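Local coordinates for sensor protein (Geobacter sulfurreducens PCA, PDB 2R78) that probably acts as a sensor histidine kinase that phosphorylates a protein histidine from ATP, here represented by its PAS sensory domain, at residues Trp56-Trp67 / Leu81-Thr89; Ile21-Ala29 / Gly107-Asp115. All coordinates share one frame; numbering follows the deposited sequence.

Contact 1 (Trp56-Trp67 / Leu81-Thr89). With ACT (acetate ion), chain G.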
loop_
_atom_site.group_PDB
_atom_site.type_symbol
_atom_site.label_atom_id
_atom_site.label_comp_id
_atom_site.label_asym_id
_atom_site.label_seq_id
_atom_site.Cartn_x
_atom_site.Cartn_y
_atom_site.Cartn_z
ATOM N N TRP B 56 11.809 -16.074 5.864
ATOM C CA TRP B 56 12.151 -15.581 4.555
ATOM C C TRP B 56 12.830 -16.673 3.775
ATOM O O TRP B 56 13.791 -17.264 4.262
ATOM C CB TRP B 56 13.099 -14.409 4.697
ATOM C CG TRP B 56 13.653 -13.789 3.476
ATOM C CD1 TRP B 56 14.955 -13.732 3.134
ATOM C CD2 TRP B 56 12.955 -12.945 2.542
ATOM N NE1 TRP B 56 15.118 -12.968 2.021
ATOM C CE2 TRP B 56 13.904 -12.466 1.628
ATOM C CE3 TRP B 56 11.620 -12.557 2.394
ATOM C CZ2 TRP B 56 13.562 -11.609 0.567
ATOM C CZ3 TRP B 56 11.275 -11.762 1.318
ATOM C CH2 TRP B 56 12.246 -11.268 0.435
ATOM N N GLY B 57 12.274 -16.956 2.592
ATOM C CA GLY B 57 12.872 -17.918 1.675
ATOM C C GLY B 57 12.155 -19.276 1.539
ATOM O O GLY B 57 12.244 -19.948 0.539
ATOM N N VAL B 58 11.399 -19.639 2.550
ATOM C CA VAL B 58 10.716 -20.924 2.551
ATOM C C VAL B 58 9.645 -20.976 1.448
ATOM O O VAL B 58 9.619 -21.896 0.643
ATOM C CB VAL B 58 10.080 -21.145 3.933
ATOM C CG1 VAL B 58 9.164 -22.382 3.918
ATOM C CG2 VAL B 58 11.193 -21.262 5.012
ATOM N N LEU B 59 8.810 -19.937 1.359
ATOM C CA LEU B 59 7.729 -19.948 0.372
ATOM C C LEU B 59 8.288 -19.966 -1.035
ATOM O O LEU B 59 7.703 -20.586 -1.900
ATOM C CB LEU B 59 6.807 -18.730 0.479
ATOM C CG LEU B 59 5.808 -18.822 1.634
ATOM C CD1 LEU B 59 5.218 -17.454 1.908
ATOM C CD2 LEU B 59 4.706 -19.798 1.299
ATOM N N SER B 60 9.368 -19.220 -1.282
ATOM C CA SER B 60 9.920 -19.126 -2.651
ATOM C C SER B 60 11.075 -20.116 -2.933
ATOM O O SER B 60 11.796 -20.010 -3.952
ATOM C CB SER B 60 10.353 -17.686 -2.953
ATOM O OG SER B 60 11.516 -17.291 -2.258
ATOM N N ARG B 61 11.230 -21.098 -2.042
ATOM C CA ARG B 61 12.278 -22.122 -2.218
ATOM C C ARG B 61 13.673 -21.487 -2.436
ATOM O O ARG B 61 14.374 -21.806 -3.406
ATOM C CB ARG B 61 11.901 -23.074 -3.317
ATOM C CG ARG B 61 10.686 -23.885 -2.976
ATOM C CD ARG B 61 10.376 -24.952 -4.030
ATOM N NE ARG B 61 9.209 -25.703 -3.578
ATOM C CZ ARG B 61 8.420 -26.445 -4.362
ATOM N NH1 ARG B 61 8.679 -26.616 -5.653
ATOM N NH2 ARG B 61 7.363 -27.041 -3.826
ATOM N N GLY B 62 14.029 -20.578 -1.535
ATOM C CA GLY B 62 15.321 -19.869 -1.578
ATOM C C GLY B 62 16.267 -20.231 -0.474
ATOM O O GLY B 62 17.277 -19.554 -0.306
ATOM N N VAL B 63 15.966 -21.291 0.272
ATOM C CA VAL B 63 16.837 -21.677 1.377
ATOM C C VAL B 63 18.093 -22.382 0.823
ATOM O O VAL B 63 19.215 -21.864 0.971
ATOM C CB VAL B 63 16.099 -22.555 2.413
ATOM C CG1 VAL B 63 17.041 -22.957 3.522
ATOM C CG2 VAL B 63 14.882 -21.808 2.977
ATOM N N ASP B 64 17.911 -23.512 0.154
ATOM C CA ASP B 64 19.057 -24.326 -0.314
ATOM C C ASP B 64 19.988 -23.563 -1.207
ATOM O O ASP B 64 21.219 -23.711 -1.136
ATOM C CB ASP B 64 18.590 -25.567 -1.061
ATOM C CG ASP B 64 17.803 -26.505 -0.187
ATOM O OD1 ASP B 64 18.444 -27.374 0.440
ATOM O OD2 ASP B 64 16.563 -26.396 -0.156
ATOM N N SER B 65 19.416 -22.723 -2.062
ATOM C CA SER B 65 20.232 -21.991 -3.044
ATOM C C SER B 65 21.090 -20.908 -2.430
ATOM O O SER B 65 22.049 -20.452 -3.065
ATOM C CB SER B 65 19.334 -21.328 -4.077
ATOM O OG SER B 65 18.516 -20.380 -3.461
ATOM N N GLY B 66 20.752 -20.468 -1.218
ATOM C CA GLY B 66 21.386 -19.306 -0.610
ATOM C C GLY B 66 20.736 -17.979 -0.927
ATOM O O GLY B 66 21.173 -16.942 -0.466
ATOM N N TRP B 67 19.694 -18.008 -1.749
ATOM C CA TRP B 67 19.013 -16.775 -2.157
ATOM C C TRP B 67 18.457 -16.048 -0.907
ATOM O O TRP B 67 18.536 -14.836 -0.800
ATOM C CB TRP B 67 17.874 -17.081 -3.127
ATOM C CG TRP B 67 17.138 -15.826 -3.518
ATOM C CD1 TRP B 67 17.446 -14.976 -4.546
ATOM C CD2 TRP B 67 15.990 -15.260 -2.867
ATOM N NE1 TRP B 67 16.567 -13.928 -4.579
ATOM C CE2 TRP B 67 15.655 -14.072 -3.575
ATOM C CE3 TRP B 67 15.188 -15.641 -1.776
ATOM C CZ2 TRP B 67 14.588 -13.259 -3.200
ATOM C CZ3 TRP B 67 14.124 -14.841 -1.437
ATOM C CH2 TRP B 67 13.830 -13.668 -2.145
ATOM N N LEU B 81 15.235 -4.372 -2.285
ATOM C CA LEU B 81 14.974 -5.493 -3.144
ATOM C C LEU B 81 13.833 -5.111 -4.059
ATOM O O LEU B 81 12.847 -4.493 -3.627
ATOM C CB LEU B 81 14.613 -6.710 -2.293
ATOM C CG LEU B 81 14.223 -7.988 -3.032
ATOM C CD1 LEU B 81 14.687 -9.244 -2.267
ATOM C CD2 LEU B 81 12.767 -8.031 -3.337
ATOM N N ARG B 82 13.974 -5.473 -5.332
ATOM C CA ARG B 82 12.884 -5.428 -6.276
ATOM C C ARG B 82 13.127 -6.534 -7.275
ATOM O O ARG B 82 13.982 -6.408 -8.169
ATOM C CB ARG B 82 12.830 -4.099 -7.008
ATOM C CG ARG B 82 11.816 -4.051 -8.118
ATOM C CD ARG B 82 10.397 -4.039 -7.610
ATOM N NE ARG B 82 10.161 -2.867 -6.760
ATOM C CZ ARG B 82 9.669 -1.689 -7.151
ATOM N NH1 ARG B 82 9.342 -1.441 -8.424
ATOM N NH2 ARG B 82 9.518 -0.735 -6.245
ATOM N N GLU B 83 12.418 -7.625 -7.067
ATOM C CA GLU B 83 12.517 -8.748 -7.965
ATOM C C GLU B 83 11.327 -9.676 -7.830
ATOM O O GLU B 83 10.564 -9.615 -6.836
ATOM C CB GLU B 83 13.833 -9.481 -7.720
ATOM C CG GLU B 83 13.948 -10.205 -6.440
ATOM C CD GLU B 83 15.406 -10.643 -6.147
ATOM O OE1 GLU B 83 15.748 -11.824 -6.421
ATOM O OE2 GLU B 83 16.223 -9.784 -5.697
ATOM N N GLU B 84 11.151 -10.513 -8.849
ATOM C CA GLU B 84 10.053 -11.440 -8.875
ATOM C C GLU B 84 10.461 -12.742 -8.214
ATOM O O GLU B 84 11.609 -13.197 -8.338
ATOM C CB GLU B 84 9.638 -11.693 -10.312
ATOM C CG GLU B 84 9.103 -10.448 -11.014
ATOM C CD GLU B 84 8.586 -10.718 -12.398
ATOM O OE1 GLU B 84 8.694 -11.892 -12.838
ATOM O OE2 GLU B 84 8.139 -9.736 -13.053
ATOM N N ARG B 85 9.498 -13.356 -7.534
ATOM C CA ARG B 85 9.688 -14.662 -6.956
ATOM C C ARG B 85 8.453 -15.529 -7.168
ATOM O O ARG B 85 7.341 -15.047 -7.051
ATOM C CB ARG B 85 9.958 -14.549 -5.457
ATOM C CG ARG B 85 11.256 -13.892 -5.164
ATOM C CD ARG B 85 12.419 -14.730 -5.567
ATOM N NE ARG B 85 12.678 -15.906 -4.718
ATOM C CZ ARG B 85 13.647 -16.781 -4.959
ATOM N NH1 ARG B 85 14.456 -16.623 -6.028
ATOM N NH2 ARG B 85 13.848 -17.799 -4.154
ATOM N N THR B 86 8.673 -16.790 -7.506
ATOM C CA THR B 86 7.609 -17.800 -7.494
ATOM C C THR B 86 7.442 -18.333 -6.066
ATOM O O THR B 86 8.448 -18.534 -5.358
ATOM C CB THR B 86 7.923 -18.953 -8.454
ATOM O OG1 THR B 86 8.053 -18.450 -9.799
ATOM C CG2 THR B 86 6.829 -20.011 -8.382
ATOM N N VAL B 87 6.183 -18.453 -5.644
ATOM C CA VAL B 87 5.831 -18.954 -4.308
ATOM C C VAL B 87 5.097 -20.278 -4.492
ATOM O O VAL B 87 4.259 -20.396 -5.387
ATOM C CB VAL B 87 4.968 -17.893 -3.556
ATOM C CG1 VAL B 87 4.204 -18.469 -2.370
ATOM C CG2 VAL B 87 5.874 -16.733 -3.124
ATOM N N TRP B 88 5.452 -21.258 -3.650
ATOM C CA TRP B 88 4.831 -22.575 -3.622
ATOM C C TRP B 88 4.280 -22.737 -2.212
ATOM O O TRP B 88 5.034 -22.816 -1.237
ATOM C CB TRP B 88 5.827 -23.689 -3.875
ATOM C CG TRP B 88 6.360 -23.804 -5.246
ATOM C CD1 TRP B 88 5.885 -24.602 -6.249
ATOM C CD2 TRP B 88 7.495 -23.129 -5.774
ATOM N NE1 TRP B 88 6.684 -24.478 -7.361
ATOM C CE2 TRP B 88 7.675 -23.574 -7.090
ATOM C CE3 TRP B 88 8.398 -22.208 -5.256
ATOM C CZ2 TRP B 88 8.717 -23.115 -7.885
ATOM C CZ3 TRP B 88 9.432 -21.757 -6.047
ATOM C CH2 TRP B 88 9.581 -22.196 -7.338
ATOM N N THR B 89 2.954 -22.770 -2.126
ATOM C CA THR B 89 2.301 -22.904 -0.840
ATOM C C THR B 89 2.156 -24.367 -0.374
ATOM O O THR B 89 2.365 -25.330 -1.126
ATOM C CB THR B 89 0.924 -22.299 -0.865
ATOM O OG1 THR B 89 0.049 -23.144 -1.604
ATOM C CG2 THR B 89 0.954 -20.900 -1.484
HETATM C C ACT G . 9.904 -15.770 0.540
HETATM O O ACT G . 9.671 -15.710 1.776
HETATM O OXT ACT G . 10.468 -16.830 0.131
HETATM C CH3 ACT G . 9.535 -14.623 -0.388
HETATM O O HOH W 1 7.721 -23.532 -0.560
HETATM O O HOH W 2 16.239 -19.867 -4.701
#
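Trp88 N donates to Leu59 O at 2.9 Å, a backbone bond that ties the loop 56-67 to the last residue of strand 81-88. Beside it the loop runs close over the strand, with Ser60 CA 4.4 Å from Val87 CA, and a type I turn from Val58 to Arg61 carries the chain past this point. Ser60 CA also makes a CA-H...O contact with Thr86 O.

Two arginine-tryptophan stacks follow, one with the arginine on the strand, the other with the arginine on the loop. The Arg85 guanidinium lies flat on one face of the Trp67 ring, with Arg85 CZ 3.6 Å from the centroid of the six-membered ring, a cation-pi contact. Bends at chi2 and chi3 (-68° and -73°) fold the chain back over the indole, and CD adds a CH-pi contact. In its own plane the Arg85 guanidinium gives NH2 to Ser60 OG at 3.0 Å, with a weak bond from NE, which fixes its rotation. Ser60 OG in turn donates to the acetate OXT at 2.6 Å. Gly57 N and Ser60 N also bind this ion, probably a crystallisation additive, and Tyr33 OH is hydrogen-bonded to it as well. At the edge of the Trp67 ring, NE1 donates to Glu83 OE1 at 2.9 Å, meeting the oxygen from above the carboxylate plane.

The second stack is more exposed. Arg61, extended from CG to NE, lays its guanidinium over Trp88, planes 8° apart, while Thr86 CG2 covers the opposite face of that ring.

Strand 81-88 is an outer strand of the PAS sheet, paired with strand 94-103. The loop leads from helix 48-51 into helix 67-76, where Ser71 holds Trp56 NE1 and Trp56 packs on Ala68 and Leu72.

Contact 2 (Ile21-Ala29 / Gly107-Asp115); sequences IDGIFIMDA and GKILGIARD
Phe25 sets its CG between the backbone N and the carbonyl carbon (chi1 61°), which swings the ring across to the neighbouring strand and over Gly111. Gly111 CA sits 3.6 Å from the centroid of the Phe25 ring, close to the ring normal, in a CH-pi contact. Having no side chain, Gly111 lets the ring lie directly on the backbone. Met27, a selenomethionine, has a similar first torsion (57°), and its CG rests against Ile109 CB at 3.9 Å.

The strands 23-27 and 109-115 run antiparallel. Gly23-Ala113, Phe25-Gly111 and Met27-Ile109 are hydrogen-bonded pairs, each closed by two backbone bonds. One of them joins Gly111 N to Phe25 O at 2.8 Å. Ile24-Ile112 and Ile26-Leu110 are the non-hydrogen-bonded pairs between them. This ladder joins the first and last strands of the PAS fold, with 109-115 as the central strand of the five-stranded antiparallel sheet and 23-27 next to it.

The two faces differ. On the one with Phe25, Met27 and Ile109, Ile109 meets Leu72 and Ile75 of helix 67-76. On the other, Leu110 CD1 touches Ile26 CD1 at 3.7 Å and Ile24 CG2 at 3.8 Å. Helix 6-19 covers that side, with Phe17 on Ile24 and Tyr13 on Ile26.

Beyond Gly23 the contact turns polar. Asp22 OD2 and Arg114 NH1 form a salt bridge at 2.6 Å, although the hydrogen bond within it is weak in angle. The carboxylate stands almost perpendicular to the guanidinium. Asp22 OD1 also pairs with Arg114 of the second subunit, and Arg114 NH1 with Asp22 of that subunit.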
loop_
_atom_site.group_PDB
_atom_site.type_symbol
_atom_site.label_atom_id
_atom_site.label_comp_id
_atom_site.label_asym_id
_atom_site.label_seq_id
_atom_site.Cartn_x
_atom_site.Cartn_y
_atom_site.Cartn_z
ATOM N N ILE B 21 -4.738 -3.712 -1.514
ATOM C CA ILE B 21 -4.984 -4.892 -2.379
ATOM C C ILE B 21 -3.663 -5.677 -2.560
ATOM O O ILE B 21 -3.642 -6.917 -2.611
ATOM C CB ILE B 21 -5.547 -4.473 -3.754
ATOM C CG1 ILE B 21 -6.918 -3.808 -3.599
ATOM C CG2 ILE B 21 -5.685 -5.684 -4.673
ATOM C CD1 ILE B 21 -6.832 -2.323 -3.493
ATOM N N ASP B 22 -2.561 -4.950 -2.623
ATOM C CA ASP B 22 -1.251 -5.591 -2.611
ATOM C C ASP B 22 -0.951 -6.226 -1.251
ATOM O O ASP B 22 -1.440 -5.780 -0.202
ATOM C CB ASP B 22 -0.150 -4.614 -2.940
ATOM C CG ASP B 22 -0.107 -4.239 -4.407
ATOM O OD1 ASP B 22 -0.701 -4.933 -5.280
ATOM O OD2 ASP B 22 0.574 -3.248 -4.680
ATOM N N GLY B 23 -0.152 -7.282 -1.295
ATOM C CA GLY B 23 0.346 -7.906 -0.091
ATOM C C GLY B 23 1.365 -7.020 0.616
ATOM O O GLY B 23 2.186 -6.372 -0.025
ATOM N N ILE B 24 1.305 -6.995 1.949
ATOM C CA ILE B 24 2.298 -6.249 2.730
ATOM C C ILE B 24 2.744 -7.161 3.865
ATOM O O ILE B 24 1.919 -7.789 4.518
ATOM C CB ILE B 24 1.742 -4.905 3.308
ATOM C CG1 ILE B 24 1.157 -4.014 2.209
ATOM C CG2 ILE B 24 2.831 -4.174 4.090
ATOM C CD1 ILE B 24 0.364 -2.795 2.731
ATOM N N PHE B 25 4.052 -7.250 4.069
ATOM C CA PHE B 25 4.598 -8.044 5.142
ATOM C C PHE B 25 5.680 -7.251 5.872
ATOM O O PHE B 25 6.295 -6.335 5.304
ATOM C CB PHE B 25 5.084 -9.433 4.666
ATOM C CG PHE B 25 6.189 -9.412 3.630
ATOM C CD1 PHE B 25 7.523 -9.424 4.010
ATOM C CD2 PHE B 25 5.888 -9.437 2.270
ATOM C CE1 PHE B 25 8.536 -9.439 3.040
ATOM C CE2 PHE B 25 6.906 -9.456 1.305
ATOM C CZ PHE B 25 8.216 -9.433 1.699
ATOM N N ILE B 26 5.852 -7.574 7.143
ATOM C CA ILE B 26 6.946 -7.015 7.931
ATOM C C ILE B 26 7.802 -8.160 8.380
ATOM O O ILE B 26 7.247 -9.159 8.811
ATOM C CB ILE B 26 6.448 -6.284 9.219
ATOM C CG1 ILE B 26 5.350 -5.255 8.896
ATOM C CG2 ILE B 26 7.591 -5.603 9.935
ATOM C CD1 ILE B 26 5.709 -4.181 7.891
HETATM N N MSE B 27 9.129 -8.037 8.270
HETATM C CA MSE B 27 10.010 -9.050 8.874
HETATM C C MSE B 27 11.137 -8.395 9.641
HETATM O O MSE B 27 11.418 -7.221 9.448
HETATM C CB MSE B 27 10.558 -10.033 7.843
HETATM C CG MSE B 27 11.300 -9.408 6.712
HETATM SE SE MSE B 27 11.702 -10.790 5.373
HETATM C CE MSE B 27 10.251 -12.008 5.608
ATOM N N ASP B 28 11.754 -9.137 10.550
ATOM C CA ASP B 28 12.931 -8.594 11.255
ATOM C C ASP B 28 14.166 -8.779 10.371
ATOM O O ASP B 28 14.091 -9.356 9.282
ATOM C CB ASP B 28 13.097 -9.193 12.683
ATOM C CG ASP B 28 13.413 -10.692 12.695
ATOM O OD1 ASP B 28 13.880 -11.208 11.657
ATOM O OD2 ASP B 28 13.215 -11.345 13.765
ATOM N N ALA B 29 15.298 -8.253 10.827
ATOM C CA ALA B 29 16.513 -8.285 10.044
ATOM C C ALA B 29 17.029 -9.706 9.836
ATOM O O ALA B 29 17.832 -9.937 8.949
ATOM C CB ALA B 29 17.610 -7.390 10.676
ATOM N N GLY B 107 15.284 -1.046 11.929
ATOM C CA GLY B 107 15.953 -2.283 11.584
ATOM C C GLY B 107 15.073 -3.361 10.974
ATOM O O GLY B 107 15.603 -4.302 10.359
ATOM N N LYS B 108 13.754 -3.225 11.111
ATOM C CA LYS B 108 12.823 -4.119 10.451
ATOM C C LYS B 108 12.735 -3.815 8.956
ATOM O O LYS B 108 13.265 -2.808 8.459
ATOM C CB LYS B 108 11.463 -4.061 11.128
ATOM C CG LYS B 108 11.533 -4.551 12.587
ATOM C CD LYS B 108 10.291 -4.258 13.374
ATOM C CE LYS B 108 10.539 -4.260 14.874
ATOM N NZ LYS B 108 11.778 -3.525 15.313
ATOM N N ILE B 109 12.082 -4.731 8.249
ATOM C CA ILE B 109 11.967 -4.680 6.806
ATOM C C ILE B 109 10.489 -4.712 6.396
ATOM O O ILE B 109 9.746 -5.555 6.859
ATOM C CB ILE B 109 12.734 -5.850 6.147
ATOM C CG1 ILE B 109 14.237 -5.734 6.404
ATOM C CG2 ILE B 109 12.476 -5.858 4.643
ATOM C CD1 ILE B 109 14.977 -7.094 6.218
ATOM N N LEU B 110 10.105 -3.746 5.548
ATOM C CA LEU B 110 8.773 -3.674 4.939
ATOM C C LEU B 110 8.833 -4.350 3.579
ATOM O O LEU B 110 9.593 -3.940 2.719
ATOM C CB LEU B 110 8.391 -2.205 4.688
ATOM C CG LEU B 110 7.096 -1.893 3.906
ATOM C CD1 LEU B 110 5.936 -2.173 4.803
ATOM C CD2 LEU B 110 7.028 -0.429 3.439
ATOM N N GLY B 111 7.974 -5.329 3.357
ATOM C CA GLY B 111 7.853 -5.921 2.041
ATOM C C GLY B 111 6.489 -5.672 1.426
ATOM O O GLY B 111 5.470 -5.614 2.130
ATOM N N ILE B 112 6.467 -5.561 0.106
ATOM C CA ILE B 112 5.229 -5.472 -0.654
ATOM C C ILE B 112 5.286 -6.582 -1.723
ATOM O O ILE B 112 6.333 -6.795 -2.327
ATOM C CB ILE B 112 5.105 -4.095 -1.339
ATOM C CG1 ILE B 112 5.116 -2.939 -0.326
ATOM C CG2 ILE B 112 3.808 -4.005 -2.092
ATOM C CD1 ILE B 112 5.333 -1.530 -0.977
ATOM N N ALA B 113 4.179 -7.299 -1.918
ATOM C CA ALA B 113 4.087 -8.381 -2.936
ATOM C C ALA B 113 2.940 -8.018 -3.863
ATOM O O ALA B 113 1.841 -7.782 -3.388
ATOM C CB ALA B 113 3.808 -9.732 -2.265
ATOM N N ARG B 114 3.194 -7.995 -5.168
ATOM C CA ARG B 114 2.202 -7.664 -6.183
ATOM C C ARG B 114 2.060 -8.815 -7.184
ATOM O O ARG B 114 3.039 -9.485 -7.531
ATOM C CB ARG B 114 2.640 -6.423 -6.978
ATOM C CG ARG B 114 2.797 -5.131 -6.174
ATOM C CD ARG B 114 3.248 -3.902 -7.014
ATOM N NE ARG B 114 2.407 -3.642 -8.209
ATOM C CZ ARG B 114 1.285 -2.900 -8.232
ATOM N NH1 ARG B 114 0.803 -2.353 -7.125
ATOM N NH2 ARG B 114 0.613 -2.734 -9.368
ATOM N N ASP B 115 0.863 -9.020 -7.711
ATOM C CA ASP B 115 0.728 -9.930 -8.880
ATOM C C ASP B 115 1.496 -9.470 -10.112
ATOM O O ASP B 115 1.642 -8.258 -10.331
ATOM C CB ASP B 115 -0.733 -10.103 -9.251
ATOM C CG ASP B 115 -1.429 -11.077 -8.338
ATOM O OD1 ASP B 115 -0.905 -12.220 -8.201
ATOM O OD2 ASP B 115 -2.489 -10.703 -7.768
HETATM O O HOH W 3 -1.311 -7.836 -6.075
#

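In the fold
Contacts 1 and 2 lie about 14 Å apart, centre to centre, within one PAS fold. Along the chain contact 1 is nested inside the loop closed by contact 2. They share the five-stranded antiparallel sheet. Contact 2 joins the central strand 109-115 to its neighbour 23-27, and contact 1 lays a loop on the outer strand 81-88, with strand 94-103 between strands 109-115 and 81-88. They meet at Trp56, which packs on Phe25 and Met27, with Trp56 CE3 3.5 Å from Met27 SE. Helix 67-76 packs on both. The acetate lies near this junction, consistent with the ligand pockets known in PAS sensory domains, though no natural ligand is identified here.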